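Side-chain contacts in serine-tRNA ligase (Naegleria fowleri, PDB 6BLJ), which probably catalyses the ATP-dependent attachment of serine to its cognate tRNA in the cytosol, by way of a seryl-adenylate intermediate: residues K190-D193 against I194-L198; M224-A227 against L228-Y231; S449-L452 against C453-E457. One frame throughout, in Å; residues are numbered along the deposited sequence.

All three interactions are helical turns in which each segment runs straight into the next. They follow one another along the chain with no nesting or crossing and close no long loop. Interaction 1 forms the short helix 191-197, interaction 2 lies within helix 220-238, and interaction 3 belongs to helix 448-458, more than 200 residues further on. Helix 448-458 joins the other two: His191 N meets Glu457 OE2 in a probable hydrogen bond and Ile194 packs on Val456, while Met224 packs on Leu452. Interactions 1 and 2 do not touch, their nearest atoms lying about 8 Å apart. Arg450, in interaction 3, extends the group to the bound AMP.

Interaction 1: residues K190-D193 against I194-L198; sequences KHID and IMRKL
The short helix 191-197, with Lys190 at its N-cap position, lays the side chain of Ile192 alongside that of Arg196, one turn later and pointing the same way. CG1 of Ile192 stands anti to the backbone N (chi1 -175°), and the chain runs on extended (chi2 178°), which together send CD1 out over the guanidinium. This methyl sits above the centre of one face of that flat group, with Ile192 CD1 3.6 Å from Arg196 CZ, an apolar lid on a charged group. The extended Arg196 chain begins by passing over the carbonyl of the preceding turn, its CG 3.4 Å from Ile192 O, an oxygen that also accepts Arg196 N at 3.0 Å. At the far end, NH2 is hydrogen-bonded to Thr203 OG1, and Thr38 of a neighbouring subunit packs against the side chain.

His191 O accepts Met195 N at 2.9 Å, with Met195 CG resting 3.3 Å from the same oxygen. Met195 then continues towards Leu221 of helix 220-238. Lys197 CG likewise lies 3.3 Å from Asp193 O before its bent chain leads off to a salt bridge with the C-terminal carboxylate of Asn485. Asp193 and Arg196 are linked indirectly: a water in the plane of the guanidinium donates to Asp193 OD1 (3.2 Å) and accepts from Arg196 NH1 (3.1 Å).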
loop_
_atom_site.group_PDB
_atom_site.type_symbol
_atom_site.label_atom_id
_atom_site.label_comp_id
_atom_site.label_asym_id
_atom_site.label_seq_id
_atom_site.Cartn_x
_atom_site.Cartn_y
_atom_site.Cartn_z
ATOM N N LYS A 190 -14.053 -15.726 28.223
ATOM C CA LYS A 190 -13.440 -14.715 27.371
ATOM C C LYS A 190 -14.505 -13.795 26.769
ATOM O O LYS A 190 -15.646 -14.214 26.544
ATOM C CB LYS A 190 -12.679 -15.430 26.246
ATOM C CG LYS A 190 -11.526 -14.693 25.619
ATOM C CD LYS A 190 -10.761 -15.637 24.676
ATOM C CE LYS A 190 -10.291 -16.901 25.395
ATOM N NZ LYS A 190 -9.076 -16.701 26.245
ATOM N N HIS A 191 -14.106 -12.559 26.431
ATOM C CA HIS A 191 -15.084 -11.562 25.974
ATOM C C HIS A 191 -15.926 -12.048 24.785
ATOM O O HIS A 191 -17.139 -11.823 24.753
ATOM C CB HIS A 191 -14.377 -10.239 25.628
ATOM C CG HIS A 191 -13.202 -10.387 24.709
ATOM N ND1 HIS A 191 -13.328 -10.456 23.337
ATOM C CD2 HIS A 191 -11.875 -10.478 24.970
ATOM C CE1 HIS A 191 -12.130 -10.590 22.793
ATOM N NE2 HIS A 191 -11.231 -10.606 23.763
ATOM N N ILE A 192 -15.318 -12.727 23.801
ATOM C CA ILE A 192 -16.088 -13.090 22.603
ATOM C C ILE A 192 -17.218 -14.065 22.953
ATOM O O ILE A 192 -18.343 -13.936 22.451
ATOM C CB ILE A 192 -15.174 -13.654 21.492
ATOM C CG1 ILE A 192 -16.006 -13.908 20.217
ATOM C CG2 ILE A 192 -14.463 -14.947 21.940
ATOM C CD1 ILE A 192 -15.190 -14.416 19.066
ATOM N N ASP A 193 -16.950 -15.039 23.831
ATOM C CA ASP A 193 -17.994 -15.988 24.225
ATOM C C ASP A 193 -19.088 -15.302 25.024
ATOM O O ASP A 193 -20.277 -15.569 24.814
ATOM C CB ASP A 193 -17.389 -17.135 25.031
ATOM C CG ASP A 193 -16.393 -17.941 24.222
ATOM O OD1 ASP A 193 -16.757 -18.350 23.104
ATOM O OD2 ASP A 193 -15.249 -18.135 24.679
ATOM N N ILE A 194 -18.702 -14.403 25.929
ATOM C CA ILE A 194 -19.680 -13.645 26.705
ATOM C C ILE A 194 -20.590 -12.846 25.782
ATOM O O ILE A 194 -21.822 -12.892 25.904
ATOM C CB ILE A 194 -18.960 -12.726 27.709
ATOM C CG1 ILE A 194 -18.197 -13.566 28.737
ATOM C CG2 ILE A 194 -19.959 -11.812 28.373
ATOM C CD1 ILE A 194 -17.239 -12.760 29.613
ATOM N N MET A 195 -19.998 -12.090 24.848
ATOM C CA MET A 195 -20.806 -11.228 23.985
ATOM C C MET A 195 -21.736 -12.046 23.092
ATOM O O MET A 195 -22.886 -11.654 22.854
ATOM C CB MET A 195 -19.905 -10.329 23.133
ATOM C CG MET A 195 -19.137 -9.306 23.954
ATOM S SD MET A 195 -18.191 -8.165 22.919
ATOM C CE MET A 195 -17.571 -7.058 24.189
ATOM N N ARG A 196 -21.266 -13.189 22.600
ATOM C CA ARG A 196 -22.139 -14.055 21.807
ATOM C C ARG A 196 -23.247 -14.657 22.667
ATOM O O ARG A 196 -24.390 -14.804 22.206
ATOM C CB ARG A 196 -21.326 -15.164 21.131
ATOM C CG ARG A 196 -20.515 -14.695 19.908
ATOM C CD ARG A 196 -19.710 -15.846 19.290
ATOM N NE ARG A 196 -19.017 -15.420 18.077
ATOM C CZ ARG A 196 -17.977 -16.072 17.568
ATOM N NH1 ARG A 196 -17.516 -17.161 18.176
ATOM N NH2 ARG A 196 -17.389 -15.633 16.465
ATOM N N LYS A 197 -22.927 -15.035 23.909
ATOM C CA LYS A 197 -23.953 -15.585 24.793
ATOM C C LYS A 197 -24.996 -14.535 25.161
ATOM O O LYS A 197 -26.135 -14.884 25.487
ATOM C CB LYS A 197 -23.310 -16.182 26.047
ATOM C CG LYS A 197 -22.702 -17.567 25.836
ATOM C CD LYS A 197 -21.834 -18.002 27.026
ATOM C CE LYS A 197 -22.668 -18.236 28.282
ATOM N NZ LYS A 197 -23.671 -19.317 28.068
ATOM N N LEU A 198 -24.619 -13.255 25.151
ATOM C CA LEU A 198 -25.586 -12.177 25.320
ATOM C C LEU A 198 -26.422 -11.940 24.071
ATOM O O LEU A 198 -27.398 -11.186 24.139
ATOM C CB LEU A 198 -24.882 -10.869 25.703
ATOM C CG LEU A 198 -24.157 -10.816 27.049
ATOM C CD1 LEU A 198 -23.265 -9.575 27.132
ATOM C CD2 LEU A 198 -25.149 -10.864 28.214
HETATM O O HOH W 1 -18.577 -18.849 20.502
#

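Interaction 2: residues M224-A227 against L228-Y231; sequences MNLA and LQNY
Leu228, Gln229 and Ala227 carry the greater part of this buried turn of helix 220-238, which, running into strand 242-245, probably corresponds to the long helix of class II motif 1, the element that builds the dimer interface in this family; in keeping with this, Asn230 OD1 is hydrogen-bonded to Asn230 ND2 of a neighbouring subunit. Leu228 folds back over the preceding turn. Its N donates to Met224 O at 3.0 Å, its CB lies 3.6 Å from Asn225 O, and its methyl-bearing end packs on Thr451 and Leu452 of helix 448-458.

Gln229 bends back along the helix surface in the same sense. CG stands beside the backbone N and anti to the carbonyl carbon (chi1 -70°), and an extended chain beyond CG carries the amide back over the preceding turn. There it crosses the side chain of Asn225 with the two amide planes almost perpendicular, 83° apart, and Gln229 OE1 stays 4.0 Å from Asn225 ND2. Asn225 O takes the backbone N-H of Gln229 at an N to O distance of 3.3 Å, and Gln229 OE1 comes to 3.4 Å from Asn225 O without bonding, both being acceptors. The Asn225 side chain is held through OD1, bonded to Thr448 OG1. Gln229 NE2, in turn, lies 4.1 Å from Leu226 CD2, and Leu226 itself packs on Ile233 of a neighbouring subunit.

Ala227, whose methyl packs on Tyr474 and Met475, offers its carbonyl to the next turn: Ala227 O accepts Tyr231 N at 2.8 Å, while Tyr231 CB sits 3.3 Å from that oxygen.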
loop_
_atom_site.group_PDB
_atom_site.type_symbol
_atom_site.label_atom_id
_atom_site.label_comp_id
_atom_site.label_asym_id
_atom_site.label_seq_id
_atom_site.Cartn_x
_atom_site.Cartn_y
_atom_site.Cartn_z
ATOM N N MET A 224 -24.466 0.158 25.899
ATOM C CA MET A 224 -23.296 0.354 26.756
ATOM C C MET A 224 -22.158 1.049 26.008
ATOM O O MET A 224 -21.368 1.782 26.616
ATOM C CB MET A 224 -22.817 -0.981 27.323
ATOM C CG MET A 224 -21.781 -0.803 28.423
ATOM S SD MET A 224 -21.270 -2.327 29.244
ATOM C CE MET A 224 -22.693 -2.669 30.252
ATOM N N ASN A 225 -22.028 0.789 24.712
ATOM C CA ASN A 225 -21.024 1.478 23.905
ATOM C C ASN A 225 -21.248 2.976 23.962
ATOM O O ASN A 225 -20.315 3.754 24.212
ATOM C CB ASN A 225 -21.089 0.980 22.453
ATOM C CG ASN A 225 -19.758 1.124 21.704
ATOM O OD1 ASN A 225 -18.690 1.102 22.303
ATOM N ND2 ASN A 225 -19.831 1.284 20.388
ATOM N N LEU A 226 -22.500 3.395 23.750
ATOM C CA LEU A 226 -22.848 4.805 23.860
ATOM C C LEU A 226 -22.658 5.324 25.273
ATOM O O LEU A 226 -22.209 6.458 25.458
ATOM C CB LEU A 226 -24.292 5.047 23.429
ATOM C CG LEU A 226 -24.561 5.440 21.990
ATOM C CD1 LEU A 226 -26.010 5.826 21.891
ATOM C CD2 LEU A 226 -23.683 6.633 21.651
ATOM N N ALA A 227 -23.059 4.538 26.280
ATOM C CA ALA A 227 -22.923 4.997 27.658
ATOM C C ALA A 227 -21.465 5.333 27.976
ATOM O O ALA A 227 -21.184 6.352 28.617
ATOM C CB ALA A 227 -23.477 3.940 28.621
ATOM N N LEU A 228 -20.525 4.497 27.511
ATOM C CA LEU A 228 -19.107 4.754 27.748
ATOM C C LEU A 228 -18.667 6.062 27.110
ATOM O O LEU A 228 -17.903 6.828 27.709
ATOM C CB LEU A 228 -18.261 3.602 27.206
ATOM C CG LEU A 228 -17.874 2.418 28.090
ATOM C CD1 LEU A 228 -17.161 1.367 27.231
ATOM C CD2 LEU A 228 -16.977 2.862 29.247
ATOM N N GLN A 229 -19.107 6.310 25.872
ATOM C CA GLN A 229 -18.762 7.550 25.190
ATOM C C GLN A 229 -19.351 8.748 25.921
ATOM O O GLN A 229 -18.674 9.757 26.128
ATOM C CB GLN A 229 -19.268 7.514 23.747
ATOM C CG GLN A 229 -18.538 6.546 22.845
ATOM C CD GLN A 229 -19.307 6.312 21.572
ATOM O OE1 GLN A 229 -19.599 5.174 21.203
ATOM N NE2 GLN A 229 -19.693 7.397 20.918
ATOM N N ASN A 230 -20.637 8.659 26.281
ATOM C CA ASN A 230 -21.319 9.767 26.944
ATOM C C ASN A 230 -20.679 10.081 28.296
ATOM O O ASN A 230 -20.479 11.253 28.653
ATOM C CB ASN A 230 -22.793 9.401 27.112
ATOM C CG ASN A 230 -23.700 10.611 27.246
ATOM O OD1 ASN A 230 -24.824 10.611 26.754
ATOM N ND2 ASN A 230 -23.219 11.645 27.927
ATOM N N TYR A 231 -20.387 9.040 29.076
ATOM C CA TYR A 231 -19.755 9.222 30.376
ATOM C C TYR A 231 -18.343 9.780 30.222
ATOM O O TYR A 231 -17.957 10.714 30.934
ATOM C CB TYR A 231 -19.742 7.886 31.133
ATOM C CG TYR A 231 -18.898 7.882 32.397
ATOM C CD1 TYR A 231 -19.056 8.875 33.354
ATOM C CD2 TYR A 231 -17.952 6.886 32.632
ATOM C CE1 TYR A 231 -18.286 8.891 34.515
ATOM C CE2 TYR A 231 -17.174 6.887 33.801
ATOM C CZ TYR A 231 -17.355 7.901 34.736
ATOM O OH TYR A 231 -16.604 7.939 35.888
#

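Interaction 3: residues S449-L452 against C453-E457; sequences SRTL and CCIVE. With AMP (adenosine monophosphate), chain D.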
loop_
_atom_site.group_PDB
_atom_site.type_symbol
_atom_site.label_atom_id
_atom_site.label_comp_id
_atom_site.label_asym_id
_atom_site.label_seq_id
_atom_site.Cartn_x
_atom_site.Cartn_y
_atom_site.Cartn_z
ATOM N N SER A 449 -14.602 -0.422 22.144
ATOM C CA SER A 449 -14.780 -1.856 21.880
ATOM C C SER A 449 -13.867 -2.706 22.768
ATOM O O SER A 449 -14.308 -3.717 23.333
ATOM C CB SER A 449 -14.578 -2.167 20.387
ATOM O OG SER A 449 -13.212 -2.262 19.988
ATOM N N ARG A 450 -12.609 -2.287 22.953
ATOM C CA ARG A 450 -11.717 -3.026 23.846
ATOM C C ARG A 450 -12.086 -2.822 25.322
ATOM O O ARG A 450 -11.910 -3.737 26.138
ATOM C CB ARG A 450 -10.257 -2.629 23.595
ATOM C CG ARG A 450 -9.213 -3.491 24.339
ATOM C CD ARG A 450 -7.782 -3.129 23.953
ATOM N NE ARG A 450 -7.511 -3.429 22.543
ATOM C CZ ARG A 450 -6.305 -3.359 21.990
ATOM N NH1 ARG A 450 -5.250 -3.016 22.738
ATOM N NH2 ARG A 450 -6.148 -3.673 20.705
ATOM N N THR A 451 -12.543 -1.621 25.703
ATOM C CA THR A 451 -13.021 -1.427 27.074
ATOM C C THR A 451 -14.266 -2.274 27.346
ATOM O O THR A 451 -14.409 -2.834 28.439
ATOM C CB THR A 451 -13.274 0.067 27.351
ATOM O OG1 THR A 451 -12.041 0.793 27.254
ATOM C CG2 THR A 451 -13.864 0.312 28.748
ATOM N N LEU A 452 -15.155 -2.424 26.347
ATOM C CA LEU A 452 -16.309 -3.322 26.497
ATOM C C LEU A 452 -15.875 -4.772 26.702
ATOM O O LEU A 452 -16.469 -5.489 27.512
ATOM C CB LEU A 452 -17.243 -3.256 25.277
ATOM C CG LEU A 452 -18.165 -2.056 25.008
ATOM C CD1 LEU A 452 -18.929 -2.292 23.699
ATOM C CD2 LEU A 452 -19.143 -1.800 26.181
ATOM N N CYS A 453 -14.864 -5.233 25.957
ATOM C CA CYS A 453 -14.303 -6.565 26.220
ATOM C C CYS A 453 -13.854 -6.710 27.675
ATOM O O CYS A 453 -14.067 -7.751 28.307
ATOM C CB CYS A 453 -13.114 -6.820 25.298
ATOM S SG CYS A 453 -13.568 -6.951 23.555
ATOM N N CYS A 454 -13.156 -5.699 28.190
ATOM C CA CYS A 454 -12.650 -5.758 29.557
ATOM C C CYS A 454 -13.788 -5.718 30.568
ATOM O O CYS A 454 -13.753 -6.423 31.582
ATOM C CB CYS A 454 -11.677 -4.605 29.788
ATOM S SG CYS A 454 -10.740 -4.728 31.325
ATOM N N ILE A 455 -14.803 -4.885 30.320
ATOM C CA ILE A 455 -15.934 -4.810 31.241
ATOM C C ILE A 455 -16.655 -6.149 31.313
ATOM O O ILE A 455 -16.926 -6.664 32.402
ATOM C CB ILE A 455 -16.896 -3.684 30.829
ATOM C CG1 ILE A 455 -16.267 -2.314 31.104
ATOM C CG2 ILE A 455 -18.258 -3.838 31.548
ATOM C CD1 ILE A 455 -17.111 -1.147 30.589
ATOM N N VAL A 456 -16.972 -6.744 30.155
ATOM C CA VAL A 456 -17.819 -7.934 30.222
ATOM C C VAL A 456 -17.080 -9.084 30.905
ATOM O O VAL A 456 -17.710 -9.901 31.589
ATOM C CB VAL A 456 -18.360 -8.325 28.823
ATOM C CG1 VAL A 456 -19.187 -7.167 28.203
ATOM C CG2 VAL A 456 -17.261 -8.810 27.885
ATOM N N GLU A 457 -15.743 -9.158 30.768
ATOM C CA GLU A 457 -14.991 -10.203 31.469
ATOM C C GLU A 457 -14.943 -9.963 32.974
ATOM O O GLU A 457 -15.072 -10.906 33.762
ATOM C CB GLU A 457 -13.570 -10.319 30.920
ATOM C CG GLU A 457 -13.502 -10.986 29.536
ATOM C CD GLU A 457 -12.083 -11.383 29.145
ATOM O OE1 GLU A 457 -11.157 -11.316 29.996
ATOM O OE2 GLU A 457 -11.893 -11.745 27.970
HETATM P P AMP D . -2.562 3.575 20.197
HETATM O O1P AMP D . -1.946 2.491 19.311
HETATM O O2P AMP D . -3.001 4.843 19.579
HETATM O O3P AMP D . -1.643 3.795 21.390
HETATM O "O5'" AMP D . -3.878 2.912 20.804
HETATM C "C5'" AMP D . -4.647 3.571 21.801
HETATM C "C4'" AMP D . -5.701 2.641 22.363
HETATM O "O4'" AMP D . -6.719 2.387 21.360
HETATM C "C3'" AMP D . -5.209 1.264 22.751
HETATM O "O3'" AMP D . -4.624 1.238 24.039
HETATM C "C2'" AMP D . -6.458 0.409 22.636
HETATM O "O2'" AMP D . -7.273 0.582 23.783
HETATM C "C1'" AMP D . -7.159 1.051 21.442
HETATM N N9 AMP D . -6.863 0.372 20.157
HETATM C C8 AMP D . -5.720 0.505 19.411
HETATM N N7 AMP D . -5.717 -0.208 18.307
HETATM C C5 AMP D . -6.945 -0.851 18.325
HETATM C C6 AMP D . -7.557 -1.755 17.434
HETATM N N6 AMP D . -7.013 -2.148 16.269
HETATM N N1 AMP D . -8.773 -2.237 17.766
HETATM C C2 AMP D . -9.347 -1.815 18.900
HETATM N N3 AMP D . -8.880 -0.948 19.804
HETATM C C4 AMP D . -7.663 -0.505 19.464
#
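Ile455 N donates to Thr451 O at 2.8 Å, the shortest hydrogen bond of this turn, and Ile455 CG1 lies 3.3 Å from the same oxygen. Their side chains cross at a slant, with Thr451 CG2 4.0 Å from Ile455 CD1. Thr451 OG1 is hydrogen-bonded to Thr446 OG1 and Ala447 O where strand 436-447 passes into the helix. This strand-helix pair, with its arginine at the nucleotide, corresponds to motif 3 of class II synthetases.

Cys454 N donates to Arg450 O at 3.1 Å, tying the backbone of that arginine into the helix while its side chain departs, CG anti to the backbone N (chi1 -172°), towards AMP. One face of the guanidinium is turned to the nucleotide: C2' of the ribose stands over it, offset toward the rim, and Arg450 NH2 is 3.7 Å from AMP C4 in the adenine. Phe328 contributes a cation-pi contact and, through its carbonyl, a bond to NE; Glu406 forms a salt bridge with NH1. With its rotation fixed by these partners, Arg450 meets AMP through its flat surface, consistent with the place of the motif 3 arginine against the adenosine in ATP binding.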